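Local coordinates for protein rhamnosidase B (PDB 2OKX) that probably hydrolyses terminal alpha-L-rhamnose residues from rhamnosides as an inverting glycoside hydrolase of family 78, at residues 131-143 against 152-164. Sequence-based numbering, arbitrary orientation. Where two conformers were deposited one is given.
Sequences TERLGGQRSNSPR and EVIDARELAEDWA
V153 spreads its two methyls over R138 and S141, with P142 farther off: its CG1 lies 3.8 Å from CG of R138, and CG2 meets CB of S141. The hydroxyl of S141 turns instead to N21 and the carbonyl of G151. The V153 carbonyl accepts from N of R138 in a nearly linear bond of 3.0 Å (N-H...O 175°). I154 lays CD1 against the aliphatic part of Q137, 3.5 Å from CG. From D155, N reaches O of G136 at 2.9 Å. These two backbone bonds flank I154 in a single beta bridge with Q137. Strand 153-155 also pairs in parallel with strand 485-489, while strand 130-133 belongs to the antiparallel sheet containing strand 22-31; the contact ties two beta-sheets together at the end of the type II turn from L134 to Q137. G136 takes the left-handed third position of that turn, where a CB would press on the carbonyl before it and also run into the D155 carbonyl, which favours glycine. R157 grips the D155 carboxylate side-on, and its backbone N bonds OD2 in an Asx turn; D155 OD1 also makes a longer salt bridge, 3.4 Å, to NH2 of R138. E158, extended beyond CG, takes the R138 guanidinium end-on: E158 OE1 lies 2.9 Å from R138 NH2, in the guanidinium plane, and OE2 takes NH1, both nitrogens approaching from above the carboxylate plane. The bend of R138 at chi2 (-48°) carries its chain past V153 to these acids. A leucine here would probably leave E158 without its cationic partner and free its carboxylate to swing. L159 sets CB on the G135 carbonyl, and a water links N of A160 to N of G135. W163 crosses L134 at about a right angle, W163 NE1 3.8 Å from CD1 of L134.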
ATOM      1  N   THR A 131     -21.810 -23.624  -6.711  1.00 35.78           N
ATOM      2  CA  THR A 131     -20.505 -22.990  -6.857  1.00 35.17           C
ATOM      3  C   THR A 131     -19.706 -23.522  -8.041  1.00 36.19           C
ATOM      4  O   THR A 131     -19.787 -24.702  -8.387  1.00 37.70           O
ATOM      5  CB  THR A 131     -19.654 -23.158  -5.581  1.00 35.30           C
ATOM      6  OG1 THR A 131     -18.392 -22.502  -5.758  1.00 33.85           O
ATOM      7  CG2 THR A 131     -19.413 -24.633  -5.286  1.00 34.85           C
ATOM      8  N   GLU A 132     -18.938 -22.628  -8.656  1.00 34.46           N
ATOM      9  CA  GLU A 132     -18.081 -22.942  -9.798  1.00 35.19           C
ATOM     10  C   GLU A 132     -17.017 -21.849  -9.873  1.00 34.97           C
ATOM     11  O   GLU A 132     -17.258 -20.718  -9.449  1.00 32.90           O
ATOM     12  CB  GLU A 132     -18.877 -22.937 -11.111  1.00 36.84           C
ATOM     13  CG  GLU A 132     -19.861 -24.088 -11.296  1.00 40.37           C
ATOM     14  CD  GLU A 132     -19.182 -25.437 -11.480  1.00 42.97           C
ATOM     15  OE1 GLU A 132     -18.316 -25.553 -12.374  1.00 44.39           O
ATOM     16  OE2 GLU A 132     -19.523 -26.384 -10.735  1.00 43.33           O
ATOM     17  N   ARG A 133     -15.842 -22.178 -10.398  1.00 34.45           N
ATOM     18  CA  ARG A 133     -14.796 -21.174 -10.522  1.00 35.04           C
ATOM     19  C   ARG A 133     -15.260 -20.150 -11.542  1.00 35.21           C
ATOM     20  O   ARG A 133     -16.045 -20.474 -12.437  1.00 34.85           O
ATOM     21  CB  ARG A 133     -13.485 -21.798 -11.007  0.60 35.73           C
ATOM     22  CG  ARG A 133     -12.679 -22.506  -9.937  0.60 36.72           C
ATOM     23  CD  ARG A 133     -11.252 -22.694 -10.416  0.60 38.65           C
ATOM     24  NE  ARG A 133     -10.644 -21.410 -10.761  0.60 39.42           N
ATOM     25  CZ  ARG A 133      -9.476 -21.274 -11.379  0.60 38.31           C
ATOM     26  NH1 ARG A 133      -8.777 -22.346 -11.728  0.60 39.42           N
ATOM     27  NH2 ARG A 133      -9.012 -20.065 -11.655  0.60 36.59           N
ATOM     28  N   LEU A 134     -14.783 -18.916 -11.409  1.00 33.30           N
ATOM     29  CA  LEU A 134     -15.138 -17.879 -12.366  1.00 31.07           C
ATOM     30  C   LEU A 134     -14.527 -18.298 -13.696  1.00 30.00           C
ATOM     31  O   LEU A 134     -13.310 -18.459 -13.805  1.00 27.87           O
ATOM     32  CB  LEU A 134     -14.560 -16.529 -11.941  1.00 31.44           C
ATOM     33  CG  LEU A 134     -14.832 -15.356 -12.886  1.00 30.90           C
ATOM     34  CD1 LEU A 134     -16.318 -15.026 -12.878  1.00 29.30           C
ATOM     35  CD2 LEU A 134     -14.021 -14.143 -12.442  1.00 31.15           C
ATOM     36  N   GLY A 135     -15.374 -18.478 -14.704  1.00 28.31           N
ATOM     37  CA  GLY A 135     -14.889 -18.890 -16.007  1.00 27.47           C
ATOM     38  C   GLY A 135     -13.885 -17.945 -16.643  1.00 28.10           C
ATOM     39  O   GLY A 135     -14.079 -16.729 -16.645  1.00 28.86           O
ATOM     40  N   GLY A 136     -12.806 -18.507 -17.179  1.00 25.93           N
ATOM     41  CA  GLY A 136     -11.794 -17.698 -17.832  1.00 25.37           C
ATOM     42  C   GLY A 136     -10.741 -17.071 -16.932  1.00 24.43           C
ATOM     43  O   GLY A 136      -9.746 -16.550 -17.429  1.00 25.13           O
ATOM     44  N   GLN A 137     -10.946 -17.109 -15.619  1.00 24.62           N
ATOM     45  CA  GLN A 137      -9.979 -16.527 -14.695  1.00 24.91           C
ATOM     46  C   GLN A 137      -8.779 -17.456 -14.549  1.00 25.82           C
ATOM     47  O   GLN A 137      -8.895 -18.550 -14.000  1.00 27.00           O
ATOM     48  CB  GLN A 137     -10.626 -16.277 -13.335  1.00 25.87           C
ATOM     49  CG  GLN A 137      -9.711 -15.557 -12.351  1.00 26.19           C
ATOM     50  CD  GLN A 137      -8.979 -16.503 -11.418  1.00 26.82           C
ATOM     51  OE1 GLN A 137      -7.825 -16.273 -11.060  1.00 28.26           O
ATOM     52  NE2 GLN A 137      -9.659 -17.561 -11.000  1.00 26.39           N
ATOM     53  N   ARG A 138      -7.629 -17.010 -15.046  1.00 25.70           N
ATOM     54  CA  ARG A 138      -6.401 -17.799 -15.003  1.00 26.38           C
ATOM     55  C   ARG A 138      -5.702 -17.729 -13.652  1.00 26.39           C
ATOM     56  O   ARG A 138      -5.249 -16.663 -13.230  1.00 25.58           O
ATOM     57  CB  ARG A 138      -5.439 -17.325 -16.093  1.00 25.15           C
ATOM     58  CG  ARG A 138      -6.058 -17.224 -17.482  1.00 27.14           C
ATOM     59  CD  ARG A 138      -6.847 -18.477 -17.854  1.00 28.43           C
ATOM     60  NE  ARG A 138      -7.228 -18.487 -19.266  1.00 29.14           N
ATOM     61  CZ  ARG A 138      -8.171 -19.272 -19.785  1.00 29.47           C
ATOM     62  NH1 ARG A 138      -8.842 -20.117 -19.010  1.00 26.98           N
ATOM     63  NH2 ARG A 138      -8.441 -19.212 -21.080  1.00 29.81           N
ATOM     64  N   SER A 139      -5.605 -18.875 -12.984  1.00 24.78           N
ATOM     65  CA  SER A 139      -4.970 -18.944 -11.676  1.00 24.26           C
ATOM     66  C   SER A 139      -3.451 -18.840 -11.719  1.00 23.61           C
ATOM     67  O   SER A 139      -2.800 -18.908 -10.678  1.00 25.48           O
ATOM     68  CB  SER A 139      -5.378 -20.232 -10.958  0.51 24.57           C
ATOM     69  OG  SER A 139      -6.729 -20.161 -10.537  0.51 25.56           O
ATOM     70  N   ASN A 140      -2.881 -18.690 -12.908  1.00 23.73           N
ATOM     71  CA  ASN A 140      -1.433 -18.551 -13.012  1.00 23.58           C
ATOM     72  C   ASN A 140      -1.032 -17.099 -13.301  1.00 23.84           C
ATOM     73  O   ASN A 140       0.125 -16.827 -13.628  1.00 22.68           O
ATOM     74  CB  ASN A 140      -0.860 -19.461 -14.108  1.00 23.68           C
ATOM     75  CG  ASN A 140      -1.290 -19.049 -15.506  1.00 23.50           C
ATOM     76  OD1 ASN A 140      -0.551 -19.239 -16.475  1.00 24.28           O
ATOM     77  ND2 ASN A 140      -2.488 -18.498 -15.621  1.00 22.42           N
ATOM     78  N   SER A 141      -1.980 -16.172 -13.169  1.00 21.43           N
ATOM     79  CA  SER A 141      -1.688 -14.763 -13.431  1.00 23.55           C
ATOM     80  C   SER A 141      -0.606 -14.262 -12.467  1.00 22.37           C
ATOM     81  O   SER A 141      -0.383 -14.850 -11.407  1.00 23.04           O
ATOM     82  CB  SER A 141      -2.963 -13.912 -13.322  1.00 19.60           C
ATOM     83  OG  SER A 141      -3.445 -13.856 -11.998  1.00 22.43           O
ATOM     84  N   PRO A 142       0.079 -13.166 -12.823  1.00 22.17           N
ATOM     85  CA  PRO A 142       1.147 -12.610 -11.985  1.00 22.05           C
ATOM     86  C   PRO A 142       0.798 -12.227 -10.552  1.00 22.87           C
ATOM     87  O   PRO A 142      -0.289 -11.714 -10.271  1.00 21.77           O
ATOM     88  CB  PRO A 142       1.617 -11.389 -12.782  1.00 21.57           C
ATOM     89  CG  PRO A 142       1.257 -11.726 -14.193  1.00 20.79           C
ATOM     90  CD  PRO A 142      -0.106 -12.342 -14.031  1.00 20.80           C
ATOM     91  N   ARG A 143       1.736 -12.488  -9.645  1.00 21.28           N
ATOM     92  CA  ARG A 143       1.571 -12.090  -8.259  1.00 21.39           C
ATOM     93  C   ARG A 143       1.734 -10.581  -8.414  1.00 19.97           C
ATOM     94  O   ARG A 143       2.645 -10.120  -9.105  1.00 19.32           O
ATOM     95  CB  ARG A 143       2.696 -12.668  -7.393  1.00 21.72           C
ATOM     96  CG  ARG A 143       2.694 -12.185  -5.946  1.00 21.93           C
ATOM     97  CD  ARG A 143       1.483 -12.682  -5.170  1.00 21.86           C
ATOM     98  NE  ARG A 143       1.351 -11.970  -3.901  1.00 22.73           N
ATOM     99  CZ  ARG A 143       2.132 -12.156  -2.840  1.00 23.02           C
ATOM    100  NH1 ARG A 143       3.113 -13.049  -2.871  1.00 24.15           N
ATOM    101  NH2 ARG A 143       1.952 -11.418  -1.752  1.00 22.10           N
ATOM    102  N   GLU A 152      -4.987  -9.873 -12.296  1.00 22.19           N
ATOM    103  CA  GLU A 152      -5.693 -10.904 -13.043  1.00 21.81           C
ATOM    104  C   GLU A 152      -5.578 -10.943 -14.557  1.00 22.67           C
ATOM    105  O   GLU A 152      -5.198  -9.972 -15.209  1.00 21.57           O
ATOM    106  CB  GLU A 152      -7.182 -10.906 -12.653  1.00 21.54           C
ATOM    107  CG  GLU A 152      -8.080  -9.866 -13.353  1.00 21.78           C
ATOM    108  CD  GLU A 152      -8.086  -8.495 -12.679  1.00 24.23           C
ATOM    109  OE1 GLU A 152      -9.070  -7.749 -12.880  1.00 22.06           O
ATOM    110  OE2 GLU A 152      -7.117  -8.161 -11.962  1.00 23.29           O
ATOM    111  N   VAL A 153      -5.892 -12.120 -15.091  1.00 23.24           N
ATOM    112  CA  VAL A 153      -5.915 -12.388 -16.524  1.00 24.39           C
ATOM    113  C   VAL A 153      -7.240 -13.126 -16.702  1.00 26.89           C
ATOM    114  O   VAL A 153      -7.419 -14.228 -16.174  1.00 25.92           O
ATOM    115  CB  VAL A 153      -4.757 -13.299 -16.962  1.00 25.06           C
ATOM    116  CG1 VAL A 153      -4.967 -13.740 -18.404  1.00 26.21           C
ATOM    117  CG2 VAL A 153      -3.438 -12.554 -16.836  1.00 23.19           C
ATOM    118  N   ILE A 154      -8.168 -12.505 -17.424  1.00 26.81           N
ATOM    119  CA  ILE A 154      -9.498 -13.071 -17.627  1.00 26.69           C
ATOM    120  C   ILE A 154      -9.848 -13.257 -19.095  1.00 27.05           C
ATOM    121  O   ILE A 154      -9.806 -12.305 -19.872  1.00 26.28           O
ATOM    122  CB  ILE A 154     -10.590 -12.148 -17.019  1.00 27.10           C
ATOM    123  CG1 ILE A 154     -10.247 -11.788 -15.571  1.00 26.68           C
ATOM    124  CG2 ILE A 154     -11.952 -12.825 -17.107  1.00 27.25           C
ATOM    125  CD1 ILE A 154     -10.294 -12.950 -14.598  1.00 27.77           C
ATOM    126  N   ASP A 155     -10.203 -14.481 -19.474  1.00 26.63           N
ATOM    127  CA  ASP A 155     -10.599 -14.756 -20.849  1.00 26.83           C
ATOM    128  C   ASP A 155     -12.120 -14.850 -20.833  1.00 27.67           C
ATOM    129  O   ASP A 155     -12.692 -15.881 -20.464  1.00 27.43           O
ATOM    130  CB  ASP A 155      -9.980 -16.066 -21.336  1.00 28.13           C
ATOM    131  CG  ASP A 155     -10.232 -16.310 -22.809  1.00 29.92           C
ATOM    132  OD1 ASP A 155      -9.433 -17.041 -23.437  1.00 32.33           O
ATOM    133  OD2 ASP A 155     -11.231 -15.778 -23.337  1.00 29.08           O
ATOM    134  N   ALA A 156     -12.765 -13.757 -21.227  1.00 26.44           N
ATOM    135  CA  ALA A 156     -14.219 -13.662 -21.230  1.00 26.99           C
ATOM    136  C   ALA A 156     -14.922 -14.686 -22.117  1.00 26.62           C
ATOM    137  O   ALA A 156     -16.119 -14.922 -21.968  1.00 27.09           O
ATOM    138  CB  ALA A 156     -14.639 -12.247 -21.625  1.00 26.59           C
ATOM    139  N   ARG A 157     -14.190 -15.293 -23.040  1.00 27.92           N
ATOM    140  CA  ARG A 157     -14.788 -16.298 -23.914  1.00 29.09           C
ATOM    141  C   ARG A 157     -15.229 -17.532 -23.124  1.00 30.43           C
ATOM    142  O   ARG A 157     -16.084 -18.294 -23.575  1.00 30.80           O
ATOM    143  CB  ARG A 157     -13.798 -16.698 -25.008  1.00 28.38           C
ATOM    144  CG  ARG A 157     -13.514 -15.577 -25.986  1.00 27.21           C
ATOM    145  CD  ARG A 157     -12.385 -15.934 -26.924  1.00 27.35           C
ATOM    146  NE  ARG A 157     -11.141 -16.200 -26.208  1.00 26.93           N
ATOM    147  CZ  ARG A 157      -9.972 -16.399 -26.807  1.00 27.86           C
ATOM    148  NH1 ARG A 157      -9.888 -16.362 -28.133  1.00 28.02           N
ATOM    149  NH2 ARG A 157      -8.886 -16.639 -26.083  1.00 27.78           N
ATOM    150  N   GLU A 158     -14.656 -17.715 -21.937  1.00 29.68           N
ATOM    151  CA  GLU A 158     -14.993 -18.857 -21.089  1.00 30.56           C
ATOM    152  C   GLU A 158     -15.760 -18.423 -19.848  1.00 30.76           C
ATOM    153  O   GLU A 158     -16.012 -19.227 -18.950  1.00 31.03           O
ATOM    154  CB  GLU A 158     -13.719 -19.585 -20.656  1.00 31.04           C
ATOM    155  CG  GLU A 158     -12.802 -19.942 -21.803  1.00 29.66           C
ATOM    156  CD  GLU A 158     -11.519 -20.595 -21.339  1.00 30.21           C
ATOM    157  OE1 GLU A 158     -10.615 -20.770 -22.179  1.00 32.01           O
ATOM    158  OE2 GLU A 158     -11.413 -20.936 -20.140  1.00 33.12           O
ATOM    159  N   LEU A 159     -16.134 -17.147 -19.804  1.00 31.07           N
ATOM    160  CA  LEU A 159     -16.856 -16.600 -18.661  1.00 31.08           C
ATOM    161  C   LEU A 159     -18.353 -16.449 -18.918  1.00 30.90           C
ATOM    162  O   LEU A 159     -18.767 -15.906 -19.942  1.00 29.52           O
ATOM    163  CB  LEU A 159     -16.252 -15.238 -18.276  1.00 32.07           C
ATOM    164  CG  LEU A 159     -16.846 -14.405 -17.133  1.00 32.85           C
ATOM    165  CD1 LEU A 159     -18.097 -13.696 -17.585  1.00 35.53           C
ATOM    166  CD2 LEU A 159     -17.136 -15.293 -15.951  1.00 34.95           C
ATOM    167  N   ALA A 160     -19.156 -16.941 -17.978  1.00 30.89           N
ATOM    168  CA  ALA A 160     -20.609 -16.835 -18.067  1.00 32.70           C
ATOM    169  C   ALA A 160     -20.967 -15.459 -17.495  1.00 32.99           C
ATOM    170  O   ALA A 160     -21.164 -15.310 -16.290  1.00 32.46           O
ATOM    171  CB  ALA A 160     -21.268 -17.945 -17.249  1.00 29.55           C
ATOM    172  N   GLU A 161     -21.040 -14.466 -18.377  1.00 35.68           N
ATOM    173  CA  GLU A 161     -21.325 -13.080 -18.009  1.00 37.22           C
ATOM    174  C   GLU A 161     -22.470 -12.830 -17.031  1.00 36.87           C
ATOM    175  O   GLU A 161     -22.349 -11.982 -16.146  1.00 37.06           O
ATOM    176  CB  GLU A 161     -21.553 -12.247 -19.278  1.00 40.58           C
ATOM    177  CG  GLU A 161     -22.840 -12.568 -20.024  1.00 44.73           C
ATOM    178  CD  GLU A 161     -22.876 -11.973 -21.423  1.00 46.73           C
ATOM    179  OE1 GLU A 161     -22.134 -12.467 -22.300  1.00 47.46           O
ATOM    180  OE2 GLU A 161     -23.641 -11.009 -21.644  1.00 48.72           O
ATOM    181  N   ASP A 162     -23.574 -13.558 -17.176  1.00 35.68           N
ATOM    182  CA  ASP A 162     -24.722 -13.356 -16.296  1.00 34.63           C
ATOM    183  C   ASP A 162     -24.804 -14.304 -15.103  1.00 33.43           C
ATOM    184  O   ASP A 162     -25.888 -14.520 -14.562  1.00 33.71           O
ATOM    185  CB  ASP A 162     -26.023 -13.460 -17.099  1.00 38.06           C
ATOM    186  CG  ASP A 162     -26.060 -12.511 -18.284  1.00 40.82           C
ATOM    187  OD1 ASP A 162     -25.663 -11.337 -18.126  1.00 41.28           O
ATOM    188  OD2 ASP A 162     -26.497 -12.936 -19.375  1.00 45.90           O
ATOM    189  N   TRP A 163     -23.670 -14.845 -14.670  1.00 31.41           N
ATOM    190  CA  TRP A 163     -23.657 -15.784 -13.550  1.00 30.38           C
ATOM    191  C   TRP A 163     -24.241 -15.250 -12.241  1.00 31.49           C
ATOM    192  O   TRP A 163     -24.630 -16.029 -11.368  1.00 30.20           O
ATOM    193  CB  TRP A 163     -22.231 -16.281 -13.283  1.00 30.71           C
ATOM    194  CG  TRP A 163     -21.317 -15.242 -12.683  1.00 28.58           C
ATOM    195  CD1 TRP A 163     -20.506 -14.374 -13.354  1.00 27.95           C
ATOM    196  CD2 TRP A 163     -21.144 -14.959 -11.289  1.00 27.18           C
ATOM    197  NE1 TRP A 163     -19.838 -13.566 -12.465  1.00 25.93           N
ATOM    198  CE2 TRP A 163     -20.212 -13.902 -11.191  1.00 26.99           C
ATOM    199  CE3 TRP A 163     -21.687 -15.493 -10.114  1.00 26.81           C
ATOM    200  CZ2 TRP A 163     -19.809 -13.368  -9.960  1.00 26.23           C
ATOM    201  CZ3 TRP A 163     -21.287 -14.964  -8.888  1.00 27.95           C
ATOM    202  CH2 TRP A 163     -20.356 -13.910  -8.824  1.00 28.16           C
ATOM    203  N   ALA A 164     -24.303 -13.928 -12.097  1.00 30.87           N
ATOM    204  CA  ALA A 164     -24.823 -13.332 -10.872  1.00 31.20           C
ATOM    205  C   ALA A 164     -26.280 -12.894 -10.957  1.00 30.71           C
ATOM    206  O   ALA A 164     -26.858 -12.465  -9.958  1.00 30.65           O
ATOM    207  CB  ALA A 164     -23.952 -12.148 -10.464  1.00 32.18           C
TER
HETATM  208  O   HOH W   1     -18.305 -18.335 -15.549  1.00 29.70           O
HETATM  209  O   HOH W   2     -12.336 -21.300 -17.728  1.00 41.39           O
HETATM  210  O   HOH W   3      -6.472 -14.260 -12.943  1.00 24.95           O